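Local coordinates for fibronectin type III domain-containing protein (Simiduia agarivorans, PDB 6P2K) that probably hydrolyses xyloglucan-type beta-glucans as a family 74 glycoside hydrolase, this chain being the beta-propeller part of a longer protein that also carries fibronectin type III domains, at residues L292-F297 against N367-Q372; V281-V286 against F308-I313; K523-S528 against M533-D538; I539-D544 against E550-T555. One frame throughout, in Å; residues are numbered along the deposited sequence.

Contact 1: L292-F297 against N367-Q372; sequences LYEGTF and NSYSWQ
Leu292 and Glu294, on the third strand of one four-stranded beta-propeller blade, meet Trp371 and Tyr369 on the last strand of the next blade. First comes Leu292, whose CD2 methyl approaches the edge of the indole near its plane, 3.9 Å from Trp371 CH2. The other end of that indole is held by NE1 donating to Ile313 O, and Trp314 stacks on the ring. Two residues on, Glu294 reaches the same way with its chain extended, CG lying anti to the backbone N (chi1 179°). Glu294 OE1 accepts the hydroxyl proton of Tyr369 OH at 2.6 Å, on the syn side and 28° out of the carboxylate plane; carboxylate and phenol ring are turned 59° apart. OE2 is gripped by Arg347 and Tyr338, and Arg347 also bonds Tyr369 OH, so the buried carboxylate is fixed at both oxygens. A glutamine in place of Glu294 would probably leave the Arg347 charge without its mate and weaken the acceptor for the tyrosine. Asn367, whose OD1 bonds His362, comes in through water: its ND2 donates at 3.2 Å to a water lying 2.8 Å from Glu294 OE1.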
loop_
_atom_site.group_PDB
_atom_site.type_symbol
_atom_site.label_atom_id
_atom_site.label_comp_id
_atom_site.label_asym_id
_atom_site.label_seq_id
_atom_site.Cartn_x
_atom_site.Cartn_y
_atom_site.Cartn_z
ATOM N N LEU B 292 -27.114 -30.838 20.735
ATOM C CA LEU B 292 -28.334 -31.366 21.331
ATOM C C LEU B 292 -28.717 -32.668 20.637
ATOM O O LEU B 292 -28.664 -32.764 19.409
ATOM C CB LEU B 292 -29.469 -30.342 21.232
ATOM C CG LEU B 292 -30.852 -30.688 21.782
ATOM C CD1 LEU B 292 -30.779 -31.017 23.265
ATOM C CD2 LEU B 292 -31.803 -29.525 21.537
ATOM N N TYR B 293 -29.102 -33.662 21.434
ATOM C CA TYR B 293 -29.454 -34.985 20.933
ATOM C C TYR B 293 -30.965 -35.170 20.889
ATOM O O TYR B 293 -31.687 -34.718 21.784
ATOM C CB TYR B 293 -28.862 -36.089 21.814
ATOM C CG TYR B 293 -27.389 -36.368 21.628
ATOM C CD1 TYR B 293 -26.927 -37.087 20.531
ATOM C CD2 TYR B 293 -26.465 -35.953 22.577
ATOM C CE1 TYR B 293 -25.580 -37.361 20.375
ATOM C CE2 TYR B 293 -25.122 -36.221 22.431
ATOM C CZ TYR B 293 -24.684 -36.924 21.330
ATOM O OH TYR B 293 -23.343 -37.191 21.189
ATOM N N GLU B 294 -31.436 -35.856 19.852
ATOM C CA GLU B 294 -32.770 -36.437 19.833
ATOM C C GLU B 294 -32.634 -37.939 19.629
ATOM O O GLU B 294 -31.969 -38.385 18.688
ATOM C CB GLU B 294 -33.652 -35.827 18.741
ATOM C CG GLU B 294 -35.053 -36.439 18.698
ATOM C CD GLU B 294 -36.011 -35.672 17.808
ATOM O OE1 GLU B 294 -35.673 -35.431 16.629
ATOM O OE2 GLU B 294 -37.105 -35.309 18.290
ATOM N N GLY B 295 -33.247 -38.713 20.515
ATOM C CA GLY B 295 -33.201 -40.160 20.450
ATOM C C GLY B 295 -34.545 -40.732 20.042
ATOM O O GLY B 295 -35.596 -40.198 20.402
ATOM N N THR B 296 -34.504 -41.821 19.281
ATOM C CA THR B 296 -35.700 -42.525 18.843
ATOM C C THR B 296 -35.705 -43.911 19.468
ATOM O O THR B 296 -34.730 -44.656 19.338
ATOM C CB THR B 296 -35.757 -42.626 17.316
ATOM O OG1 THR B 296 -35.597 -41.322 16.746
ATOM C CG2 THR B 296 -37.089 -43.209 16.866
ATOM N N PHE B 297 -36.793 -44.249 20.155
ATOM C CA PHE B 297 -36.929 -45.526 20.844
ATOM C C PHE B 297 -38.163 -46.238 20.313
ATOM O O PHE B 297 -39.286 -45.751 20.483
ATOM C CB PHE B 297 -37.027 -45.332 22.360
ATOM C CG PHE B 297 -35.774 -44.782 22.981
ATOM C CD1 PHE B 297 -35.457 -43.438 22.862
ATOM C CD2 PHE B 297 -34.914 -45.607 23.684
ATOM C CE1 PHE B 297 -34.307 -42.926 23.427
ATOM C CE2 PHE B 297 -33.761 -45.101 24.255
ATOM C CZ PHE B 297 -33.458 -43.756 24.126
ATOM N N ASN B 367 -37.473 -34.664 8.596
ATOM C CA ASN B 367 -36.828 -34.816 9.910
ATOM C C ASN B 367 -35.595 -33.922 10.039
ATOM O O ASN B 367 -34.577 -34.305 10.623
ATOM C CB ASN B 367 -36.470 -36.270 10.219
ATOM C CG ASN B 367 -36.291 -36.509 11.712
ATOM O OD1 ASN B 367 -37.039 -35.965 12.527
ATOM N ND2 ASN B 367 -35.299 -37.310 12.077
ATOM N N SER B 368 -35.698 -32.711 9.507
ATOM C CA SER B 368 -34.646 -31.717 9.611
ATOM C C SER B 368 -35.100 -30.580 10.516
ATOM O O SER B 368 -36.293 -30.266 10.604
ATOM C CB SER B 368 -34.262 -31.170 8.232
ATOM O OG SER B 368 -35.291 -30.361 7.685
ATOM N N TYR B 369 -34.131 -29.976 11.193
ATOM C CA TYR B 369 -34.366 -28.860 12.092
ATOM C C TYR B 369 -33.666 -27.624 11.550
ATOM O O TYR B 369 -32.550 -27.708 11.030
ATOM C CB TYR B 369 -33.869 -29.181 13.506
ATOM C CG TYR B 369 -34.678 -30.255 14.196
ATOM C CD1 TYR B 369 -34.378 -31.598 14.020
ATOM C CD2 TYR B 369 -35.748 -29.925 15.017
ATOM C CE1 TYR B 369 -35.119 -32.583 14.646
ATOM C CE2 TYR B 369 -36.494 -30.902 15.648
ATOM C CZ TYR B 369 -36.177 -32.230 15.459
ATOM O OH TYR B 369 -36.914 -33.211 16.084
ATOM N N SER B 370 -34.331 -26.480 11.666
ATOM C CA SER B 370 -33.814 -25.203 11.181
ATOM C C SER B 370 -33.696 -24.265 12.379
ATOM O O SER B 370 -34.703 -23.751 12.876
ATOM C CB SER B 370 -34.719 -24.627 10.096
ATOM O OG SER B 370 -34.148 -23.465 9.523
ATOM N N TRP B 371 -32.469 -24.044 12.839
ATOM C CA TRP B 371 -32.242 -23.293 14.063
ATOM C C TRP B 371 -32.264 -21.794 13.795
ATOM O O TRP B 371 -31.682 -21.313 12.820
ATOM C CB TRP B 371 -30.915 -23.714 14.694
ATOM C CG TRP B 371 -31.021 -25.084 15.274
ATOM C CD1 TRP B 371 -30.693 -26.263 14.668
ATOM C CD2 TRP B 371 -31.537 -25.424 16.563
ATOM N NE1 TRP B 371 -30.960 -27.316 15.510
ATOM C CE2 TRP B 371 -31.478 -26.827 16.681
ATOM C CE3 TRP B 371 -32.037 -24.677 17.634
ATOM C CZ2 TRP B 371 -31.897 -27.497 17.826
ATOM C CZ3 TRP B 371 -32.451 -25.344 18.772
ATOM C CH2 TRP B 371 -32.381 -26.741 18.857
ATOM N N GLN B 372 -32.943 -21.060 14.675
ATOM C CA GLN B 372 -33.180 -19.631 14.516
ATOM C C GLN B 372 -32.654 -18.884 15.733
ATOM O O GLN B 372 -32.905 -19.287 16.873
ATOM C CB GLN B 372 -34.673 -19.340 14.320
ATOM C CG GLN B 372 -35.315 -20.109 13.171
ATOM C CD GLN B 372 -36.836 -19.989 13.149
ATOM O OE1 GLN B 372 -37.405 -19.021 13.659
ATOM N NE2 GLN B 372 -37.498 -20.977 12.549
HETATM O O HOH W 1 -37.891 -36.106 14.869
HETATM O O HOH W 2 -34.860 -37.702 15.236
#

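Contact 2: V281-V286 against F308-I313; sequences VLLGAV and FYWEKI
Val281 and Leu283 pack against the indole of Trp310 across a propeller blade, where 281-286 and 308-313 lie on the second and fourth strands of an antiparallel sheet and strand 292-300 runs between them. With a strand in the way, the backbones stay apart, 8.8 Å between Val281 CA and Trp310 CA, and the contact has no hydrogen bond; side chains bridge the gap. The largest share is aromatic-aliphatic. Trp310 holds its ring with CG anti to the carbonyl carbon (chi1 -68°), which lays the six-membered ring over the middle strand at Gly295, a residue with no side chain to block it. The far corner of the indole then meets Leu283, with Trp310 CZ3 3.8 Å from Leu283 CB and Trp310 CH2 3.9 Å from Leu283 CD2. Val281 adds its CG1 methyl, 4.2 Å from Trp310 CH2. At the polar end of the ring NE1 donates to Val255 O, while Phe297 meets the indole edge-to-face. Shrinking Trp310 to an alanine would probably uncover Leu283 and Val281 and leave Val255 O without its donor. On the other face of the sheet the contact is purely aliphatic. Leu282 starts out away from 308-313 but bends its end back, and Ile313, where the chain turns a corner, places CG1 between its backbone N and carbonyl carbon (chi1 61°). Two methyls meet there, Leu282 CD1 and Ile313 CD1, 3.9 Å apart.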
loop_
_atom_site.group_PDB
_atom_site.type_symbol
_atom_site.label_atom_id
_atom_site.label_comp_id
_atom_site.label_asym_id
_atom_site.label_seq_id
_atom_site.Cartn_x
_atom_site.Cartn_y
_atom_site.Cartn_z
ATOM N N VAL B 281 -36.921 -38.599 22.220
ATOM C CA VAL B 281 -36.416 -38.114 23.500
ATOM C C VAL B 281 -35.377 -37.032 23.236
ATOM O O VAL B 281 -34.460 -37.228 22.432
ATOM C CB VAL B 281 -35.817 -39.251 24.345
ATOM C CG1 VAL B 281 -35.454 -38.742 25.730
ATOM C CG2 VAL B 281 -36.794 -40.414 24.436
ATOM N N LEU B 282 -35.521 -35.902 23.921
ATOM C CA LEU B 282 -34.639 -34.752 23.774
ATOM C C LEU B 282 -33.660 -34.716 24.939
ATOM O O LEU B 282 -34.067 -34.862 26.096
ATOM C CB LEU B 282 -35.462 -33.465 23.725
ATOM C CG LEU B 282 -34.819 -32.173 23.237
ATOM C CD1 LEU B 282 -34.289 -32.352 21.827
ATOM C CD2 LEU B 282 -35.852 -31.060 23.286
ATOM N N LEU B 283 -32.374 -34.516 24.642
ATOM C CA LEU B 283 -31.351 -34.650 25.678
ATOM C C LEU B 283 -30.224 -33.651 25.447
ATOM O O LEU B 283 -29.487 -33.754 24.460
ATOM C CB LEU B 283 -30.809 -36.075 25.720
ATOM C CG LEU B 283 -29.814 -36.362 26.843
ATOM C CD1 LEU B 283 -30.487 -36.255 28.210
ATOM C CD2 LEU B 283 -29.176 -37.734 26.659
ATOM N N GLY B 284 -30.084 -32.703 26.373
ATOM C CA GLY B 284 -28.927 -31.832 26.433
ATOM C C GLY B 284 -28.105 -32.111 27.677
ATOM O O GLY B 284 -28.152 -33.223 28.210
ATOM N N ALA B 285 -27.364 -31.118 28.166
ATOM C CA ALA B 285 -26.513 -31.331 29.329
ATOM C C ALA B 285 -26.207 -30.000 29.995
ATOM O O ALA B 285 -26.386 -28.930 29.405
ATOM C CB ALA B 285 -25.204 -32.032 28.950
ATOM N N VAL B 286 -25.730 -30.084 31.232
ATOM C CA VAL B 286 -25.196 -28.925 31.933
ATOM C C VAL B 286 -23.699 -28.860 31.670
ATOM O O VAL B 286 -23.005 -29.885 31.698
ATOM C CB VAL B 286 -25.515 -28.989 33.441
ATOM C CG1 VAL B 286 -25.087 -30.321 34.043
ATOM C CG2 VAL B 286 -24.878 -27.814 34.180
ATOM N N PHE B 308 -32.989 -48.579 19.248
ATOM C CA PHE B 308 -32.941 -47.164 19.580
ATOM C C PHE B 308 -31.684 -46.563 18.974
ATOM O O PHE B 308 -30.687 -47.259 18.760
ATOM C CB PHE B 308 -32.978 -46.927 21.096
ATOM C CG PHE B 308 -31.670 -47.201 21.794
ATOM C CD1 PHE B 308 -31.385 -48.462 22.287
ATOM C CD2 PHE B 308 -30.734 -46.191 21.971
ATOM C CE1 PHE B 308 -30.186 -48.717 22.932
ATOM C CE2 PHE B 308 -29.534 -46.441 22.610
ATOM C CZ PHE B 308 -29.262 -47.705 23.093
ATOM N N TYR B 309 -31.742 -45.259 18.704
ATOM C CA TYR B 309 -30.581 -44.538 18.206
ATOM C C TYR B 309 -30.663 -43.083 18.646
ATOM O O TYR B 309 -31.750 -42.545 18.873
ATOM C CB TYR B 309 -30.458 -44.627 16.677
ATOM C CG TYR B 309 -31.654 -44.119 15.897
ATOM C CD1 TYR B 309 -32.782 -44.910 15.722
ATOM C CD2 TYR B 309 -31.642 -42.856 15.315
ATOM C CE1 TYR B 309 -33.873 -44.452 15.000
ATOM C CE2 TYR B 309 -32.728 -42.390 14.593
ATOM C CZ TYR B 309 -33.839 -43.192 14.439
ATOM O OH TYR B 309 -34.922 -42.731 13.721
ATOM N N TRP B 310 -29.494 -42.461 18.778
ATOM C CA TRP B 310 -29.375 -41.052 19.117
ATOM C C TRP B 310 -28.843 -40.286 17.915
ATOM O O TRP B 310 -27.954 -40.765 17.205
ATOM C CB TRP B 310 -28.445 -40.843 20.314
ATOM C CG TRP B 310 -28.983 -41.364 21.609
ATOM C CD1 TRP B 310 -28.684 -42.557 22.197
ATOM C CD2 TRP B 310 -29.903 -40.703 22.485
ATOM N NE1 TRP B 310 -29.367 -42.684 23.382
ATOM C CE2 TRP B 310 -30.122 -41.558 23.582
ATOM C CE3 TRP B 310 -30.562 -39.472 22.450
ATOM C CZ2 TRP B 310 -30.974 -41.221 24.634
ATOM C CZ3 TRP B 310 -31.411 -39.141 23.491
ATOM C CH2 TRP B 310 -31.608 -40.011 24.568
ATOM N N GLU B 311 -29.388 -39.097 17.692
ATOM C CA GLU B 311 -28.996 -38.253 16.575
ATOM C C GLU B 311 -28.788 -36.833 17.073
ATOM O O GLU B 311 -29.582 -36.328 17.873
ATOM C CB GLU B 311 -30.056 -38.278 15.470
ATOM C CG GLU B 311 -29.890 -37.213 14.404
ATOM C CD GLU B 311 -31.047 -37.198 13.425
ATOM O OE1 GLU B 311 -30.933 -36.536 12.371
ATOM O OE2 GLU B 311 -32.074 -37.850 13.712
ATOM N N LYS B 312 -27.715 -36.197 16.613
ATOM C CA LYS B 312 -27.469 -34.798 16.942
ATOM C C LYS B 312 -28.324 -33.933 16.028
ATOM O O LYS B 312 -28.106 -33.896 14.814
ATOM C CB LYS B 312 -25.988 -34.460 16.799
ATOM C CG LYS B 312 -25.169 -34.762 18.041
ATOM C CD LYS B 312 -23.899 -33.934 18.090
ATOM C CE LYS B 312 -22.917 -34.512 19.096
ATOM N NZ LYS B 312 -21.676 -33.691 19.199
ATOM N N ILE B 313 -29.314 -33.247 16.606
ATOM C CA ILE B 313 -30.137 -32.324 15.829
ATOM C C ILE B 313 -29.586 -30.909 15.857
ATOM O O ILE B 313 -30.109 -30.032 15.151
ATOM C CB ILE B 313 -31.595 -32.346 16.329
ATOM C CG1 ILE B 313 -31.666 -31.917 17.796
ATOM C CG2 ILE B 313 -32.186 -33.737 16.158
ATOM C CD1 ILE B 313 -33.064 -31.555 18.249
#

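Contact 3: K523-S528 against M533-D538; sequences KVFMFS and MYMVED
Val524 and Val536 exchange two backbone hydrogen bonds, Val524 N to Val536 O at 3.0 Å and Val536 N to Val524 O at 2.8 Å. Met526 and Tyr534 form the next hydrogen-bonded pair, in which Tyr534 N points almost straight at Met526 O (2.7 Å, 176° at the hydrogen). Phe525 with Met535 and Phe527 with Met533 are the non-hydrogen-bonded pairs. The two strands thus make an antiparallel beta hairpin, the middle pair of a four-stranded propeller blade, their N-to-C directions 153° apart. Sulfur and aromatic groups fill the face carrying Phe525 and Phe527. Met535 lies alongside Phe525 in a Met-aromatic contact, its SD 4.6 Å from the ring centroid and oblique to it. Met533 brings CE to the edge of the other ring, in plane, 3.5 Å from Phe527 CD2. On the opposite face Met526 curls back along the strand, so that its CE touches Val536 CG2 at 3.8 Å. Charge closes the end of the hairpin: Lys523 NZ forms a salt bridge to Glu537 OE1 at 3.2 Å, its hydrogen bond weak; its stronger partner is Glu580. Asp538 follows as the N-cap of helix 539-547, its OD1 accepting from Arg541 N.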
loop_
_atom_site.group_PDB
_atom_site.type_symbol
_atom_site.label_atom_id
_atom_site.label_comp_id
_atom_site.label_asym_id
_atom_site.label_seq_id
_atom_site.Cartn_x
_atom_site.Cartn_y
_atom_site.Cartn_z
ATOM N N LYS B 523 -1.397 10.642 28.820
ATOM C CA LYS B 523 -0.863 9.987 30.007
ATOM C C LYS B 523 -1.915 9.057 30.597
ATOM O O LYS B 523 -3.062 9.467 30.804
ATOM C CB LYS B 523 -0.432 11.033 31.039
ATOM C CG LYS B 523 -0.012 10.473 32.388
ATOM C CD LYS B 523 0.691 11.544 33.222
ATOM C CE LYS B 523 1.988 11.993 32.560
ATOM N NZ LYS B 523 2.664 13.093 33.314
ATOM N N VAL B 524 -1.525 7.810 30.867
ATOM C CA VAL B 524 -2.449 6.774 31.325
ATOM C C VAL B 524 -1.911 6.160 32.611
ATOM O O VAL B 524 -0.733 5.794 32.681
ATOM C CB VAL B 524 -2.659 5.680 30.257
ATOM C CG1 VAL B 524 -3.751 4.713 30.698
ATOM C CG2 VAL B 524 -3.001 6.301 28.902
ATOM N N PHE B 525 -2.777 6.036 33.620
ATOM C CA PHE B 525 -2.451 5.401 34.889
ATOM C C PHE B 525 -3.107 4.027 34.973
ATOM O O PHE B 525 -4.177 3.798 34.401
ATOM C CB PHE B 525 -2.923 6.241 36.082
ATOM C CG PHE B 525 -2.256 7.581 36.195
ATOM C CD1 PHE B 525 -1.065 7.721 36.887
ATOM C CD2 PHE B 525 -2.837 8.708 35.632
ATOM C CE1 PHE B 525 -0.453 8.959 37.000
ATOM C CE2 PHE B 525 -2.233 9.949 35.744
ATOM C CZ PHE B 525 -1.040 10.075 36.426
ATOM N N MET B 526 -2.467 3.120 35.712
ATOM C CA MET B 526 -3.015 1.790 35.944
ATOM C C MET B 526 -2.436 1.234 37.240
ATOM O O MET B 526 -1.281 1.503 37.580
ATOM C CB MET B 526 -2.712 0.846 34.773
ATOM C CG MET B 526 -1.222 0.617 34.528
ATOM S SD MET B 526 -0.772 0.647 32.776
ATOM C CE MET B 526 -1.020 2.383 32.386
ATOM N N PHE B 527 -3.248 0.463 37.964
ATOM C CA PHE B 527 -2.819 -0.158 39.214
ATOM C C PHE B 527 -2.849 -1.670 39.040
ATOM O O PHE B 527 -3.918 -2.258 38.854
ATOM C CB PHE B 527 -3.693 0.272 40.393
ATOM C CG PHE B 527 -3.015 0.133 41.735
ATOM C CD1 PHE B 527 -2.709 -1.119 42.252
ATOM C CD2 PHE B 527 -2.667 1.256 42.469
ATOM C CE1 PHE B 527 -2.071 -1.247 43.483
ATOM C CE2 PHE B 527 -2.037 1.140 43.697
ATOM C CZ PHE B 527 -1.735 -0.115 44.206
ATOM N N SER B 528 -1.676 -2.290 39.106
ATOM C CA SER B 528 -1.531 -3.736 39.003
ATOM C C SER B 528 -1.736 -4.337 40.388
ATOM O O SER B 528 -0.945 -4.088 41.301
ATOM C CB SER B 528 -0.157 -4.095 38.438
ATOM O OG SER B 528 -0.059 -5.482 38.184
ATOM N N MET B 533 1.219 1.011 41.369
ATOM C CA MET B 533 0.676 1.881 40.335
ATOM C C MET B 533 1.740 2.207 39.298
ATOM O O MET B 533 2.885 2.524 39.639
ATOM C CB MET B 533 0.125 3.179 40.923
ATOM C CG MET B 533 -0.654 3.998 39.900
ATOM S SD MET B 533 -1.618 5.333 40.620
ATOM C CE MET B 533 -3.091 4.450 41.118
ATOM N N TYR B 534 1.344 2.143 38.029
ATOM C CA TYR B 534 2.248 2.356 36.912
ATOM C C TYR B 534 1.646 3.388 35.968
ATOM O O TYR B 534 0.445 3.667 35.997
ATOM C CB TYR B 534 2.541 1.045 36.172
ATOM C CG TYR B 534 3.231 0.032 37.053
ATOM C CD1 TYR B 534 2.518 -0.698 37.998
ATOM C CD2 TYR B 534 4.601 -0.180 36.958
ATOM C CE1 TYR B 534 3.149 -1.612 38.818
ATOM C CE2 TYR B 534 5.236 -1.097 37.769
ATOM C CZ TYR B 534 4.507 -1.804 38.701
ATOM O OH TYR B 534 5.135 -2.717 39.515
ATOM N N MET B 535 2.507 3.958 35.134
ATOM C CA MET B 535 2.139 5.094 34.304
ATOM C C MET B 535 2.711 4.911 32.909
ATOM O O MET B 535 3.875 4.533 32.757
ATOM C CB MET B 535 2.654 6.399 34.926
ATOM C CG MET B 535 2.376 7.648 34.115
ATOM S SD MET B 535 2.751 9.142 35.054
ATOM C CE MET B 535 4.542 9.113 35.050
ATOM N N VAL B 536 1.886 5.157 31.900
ATOM C CA VAL B 536 2.351 5.364 30.535
ATOM C C VAL B 536 2.422 6.872 30.334
ATOM O O VAL B 536 1.390 7.547 30.251
ATOM C CB VAL B 536 1.433 4.694 29.507
ATOM C CG1 VAL B 536 1.851 5.084 28.096
ATOM C CG2 VAL B 536 1.470 3.178 29.678
ATOM N N GLU B 537 3.644 7.405 30.286
ATOM C CA GLU B 537 3.818 8.854 30.239
ATOM C C GLU B 537 3.194 9.448 28.981
ATOM O O GLU B 537 2.536 10.494 29.039
ATOM C CB GLU B 537 5.305 9.198 30.320
ATOM C CG GLU B 537 5.619 10.668 30.104
ATOM C CD GLU B 537 5.467 11.480 31.375
ATOM O OE1 GLU B 537 5.128 12.682 31.282
ATOM O OE2 GLU B 537 5.689 10.914 32.467
ATOM N N ASP B 538 3.387 8.792 27.838
ATOM C CA ASP B 538 2.827 9.257 26.572
ATOM C C ASP B 538 2.490 8.023 25.750
ATOM O O ASP B 538 3.396 7.308 25.311
ATOM C CB ASP B 538 3.810 10.164 25.833
ATOM C CG ASP B 538 3.196 10.821 24.606
ATOM O OD1 ASP B 538 2.651 10.101 23.742
ATOM O OD2 ASP B 538 3.261 12.063 24.505
#

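Contact 4: I539-D544 against E550-T555; sequences IGRALD and ETLPVT. With ZN (zinc ion), chain O.
Leu552, in the loop that leads from helix 539-547 to the last strand of its propeller blade, pushes its two methyls against Arg541 and Ala542. Its CG is anti to the backbone N (chi1 179°), which carries the isobutyl group straight at the helix and divides the work between the branches. Leu552 CD2 rests on the helix backbone, 3.8 Å from Ala542 N and 4.2 Å from Ala542 CB. CD1 goes to Arg541, whose chain is extended from CG to NE and crosses the leucine at about a right angle; the methyl lies over one face of the guanidinium, 3.7 Å above the plane and towards its rim, nearest to NH1. Beside this packing, one water links the backbones, donating to Ala542 O and accepting from Leu552 N, each at 2.9 Å. Asp544, one turn along the helix from Arg541, takes no part in the leucine contact and binds a zinc ion through OD2 at 2.2 Å, together with two waters and Asp544 of a neighbouring subunit. Between 539-544 and 550-555 there is no direct hydrogen bond: a methyl covers the flat, poorly hydrated face of a charged group, leaving the in-plane guanidinium N-H bonds to point elsewhere.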
loop_
_atom_site.group_PDB
_atom_site.type_symbol
_atom_site.label_atom_id
_atom_site.label_comp_id
_atom_site.label_asym_id
_atom_site.label_seq_id
_atom_site.Cartn_x
_atom_site.Cartn_y
_atom_site.Cartn_z
ATOM N N ILE B 539 1.196 7.772 25.542
ATOM C CA ILE B 539 0.798 6.551 24.856
ATOM C C ILE B 539 1.143 6.597 23.371
ATOM O O ILE B 539 1.331 5.545 22.749
ATOM C CB ILE B 539 -0.702 6.279 25.075
ATOM C CG1 ILE B 539 -1.072 4.901 24.522
ATOM C CG2 ILE B 539 -1.548 7.380 24.441
ATOM C CD1 ILE B 539 -2.479 4.488 24.814
ATOM N N GLY B 540 1.251 7.791 22.785
ATOM C CA GLY B 540 1.731 7.878 21.415
ATOM C C GLY B 540 3.153 7.367 21.271
ATOM O O GLY B 540 3.470 6.631 20.335
ATOM N N ARG B 541 4.028 7.749 22.204
ATOM C CA ARG B 541 5.402 7.255 22.184
ATOM C C ARG B 541 5.446 5.744 22.373
ATOM O O ARG B 541 6.222 5.048 21.708
ATOM C CB ARG B 541 6.217 7.960 23.267
ATOM C CG ARG B 541 7.692 7.624 23.269
ATOM C CD ARG B 541 8.462 8.619 24.120
ATOM N NE ARG B 541 9.907 8.448 23.999
ATOM C CZ ARG B 541 10.705 8.110 25.006
ATOM N NH1 ARG B 541 10.201 7.909 26.217
ATOM N NH2 ARG B 541 12.009 7.976 24.804
ATOM N N ALA B 542 4.621 5.215 23.280
ATOM C CA ALA B 542 4.554 3.767 23.454
ATOM C C ALA B 542 4.098 3.084 22.172
ATOM O O ALA B 542 4.575 1.993 21.836
ATOM C CB ALA B 542 3.616 3.421 24.610
ATOM N N LEU B 543 3.180 3.715 21.438
ATOM C CA LEU B 543 2.756 3.142 20.169
ATOM C C LEU B 543 3.834 3.291 19.100
ATOM O O LEU B 543 3.945 2.430 18.219
ATOM C CB LEU B 543 1.435 3.771 19.728
ATOM C CG LEU B 543 0.247 3.265 20.557
ATOM C CD1 LEU B 543 -0.965 4.177 20.458
ATOM C CD2 LEU B 543 -0.118 1.845 20.146
ATOM N N ASP B 544 4.642 4.358 19.163
ATOM C CA ASP B 544 5.776 4.484 18.247
ATOM C C ASP B 544 6.703 3.281 18.377
ATOM O O ASP B 544 7.102 2.677 17.375
ATOM C CB ASP B 544 6.539 5.801 18.495
ATOM C CG ASP B 544 5.769 7.020 18.010
ATOM O OD1 ASP B 544 4.748 6.848 17.311
ATOM O OD2 ASP B 544 6.191 8.151 18.327
ATOM N N GLU B 550 9.007 -3.131 18.891
ATOM C CA GLU B 550 9.762 -2.879 20.110
ATOM C C GLU B 550 8.787 -2.557 21.234
ATOM O O GLU B 550 7.568 -2.511 21.034
ATOM C CB GLU B 550 10.774 -1.743 19.910
ATOM C CG GLU B 550 11.902 -2.076 18.944
ATOM C CD GLU B 550 12.821 -3.172 19.457
ATOM O OE1 GLU B 550 13.429 -3.878 18.623
ATOM O OE2 GLU B 550 12.943 -3.327 20.689
ATOM N N THR B 551 9.324 -2.329 22.429
ATOM C CA THR B 551 8.490 -2.055 23.590
ATOM C C THR B 551 9.123 -0.956 24.425
ATOM O O THR B 551 10.299 -1.044 24.786
ATOM C CB THR B 551 8.289 -3.310 24.445
ATOM O OG1 THR B 551 7.917 -4.404 23.601
ATOM C CG2 THR B 551 7.192 -3.073 25.467
ATOM N N LEU B 552 8.348 0.062 24.715
ATOM C CA LEU B 552 8.749 1.142 25.608
ATOM C C LEU B 552 8.329 0.805 27.033
ATOM O O LEU B 552 7.154 0.498 27.265
ATOM C CB LEU B 552 8.106 2.452 25.184
ATOM C CG LEU B 552 8.421 3.661 26.059
ATOM C CD1 LEU B 552 9.811 4.195 25.742
ATOM C CD2 LEU B 552 7.369 4.739 25.868
ATOM N N PRO B 553 9.245 0.834 28.002
ATOM C CA PRO B 553 8.870 0.483 29.378
ATOM C C PRO B 553 7.818 1.428 29.934
ATOM O O PRO B 553 7.765 2.609 29.585
ATOM C CB PRO B 553 10.190 0.609 30.151
ATOM C CG PRO B 553 11.254 0.471 29.113
ATOM C CD PRO B 553 10.687 1.098 27.872
ATOM N N VAL B 554 6.964 0.888 30.804
ATOM C CA VAL B 554 6.068 1.721 31.597
ATOM C C VAL B 554 6.888 2.340 32.721
ATOM O O VAL B 554 8.062 1.998 32.907
ATOM C CB VAL B 554 4.877 0.923 32.157
ATOM C CG1 VAL B 554 4.070 0.297 31.030
ATOM C CG2 VAL B 554 5.363 -0.144 33.130
ATOM N N THR B 555 6.282 3.252 33.471
ATOM C CA THR B 555 6.919 3.874 34.624
ATOM C C THR B 555 6.180 3.461 35.889
ATOM O O THR B 555 4.959 3.610 35.973
ATOM C CB THR B 555 6.918 5.399 34.502
ATOM O OG1 THR B 555 7.473 5.785 33.237
ATOM C CG2 THR B 555 7.733 6.027 35.632
HETATM ZN ZN ZN O . 8.416 8.298 18.614
HETATM O O HOH W 3 5.607 0.063 23.695
HETATM O O HOH W 4 8.570 10.252 18.912
HETATM O O HOH W 5 9.399 7.154 20.127
#

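How the contacts relate
From the N terminus, 281-286, 292-297 and 308-313 are successive strands of one propeller blade. Contact 2 closes at 308-313, after contact 1 has opened at 292-297, so the two cross; contact 1 closes only at 367-372, tying this blade to the following one. Strand 292-300 of contact 1 lies between the two strands of contact 2, with Gly295 N probably bonded to Val281 O. Further along, contact 3 closes a tight hairpin turn, and contact 4 then closes the short excursion through helix 539-547; these two are in series. Met535 N probably bonds Thr555 O, bringing the loop back to the hairpin's sheet. Contacts 1 and 3 have centres about 53 Å apart, on opposite sides of the chain's centre.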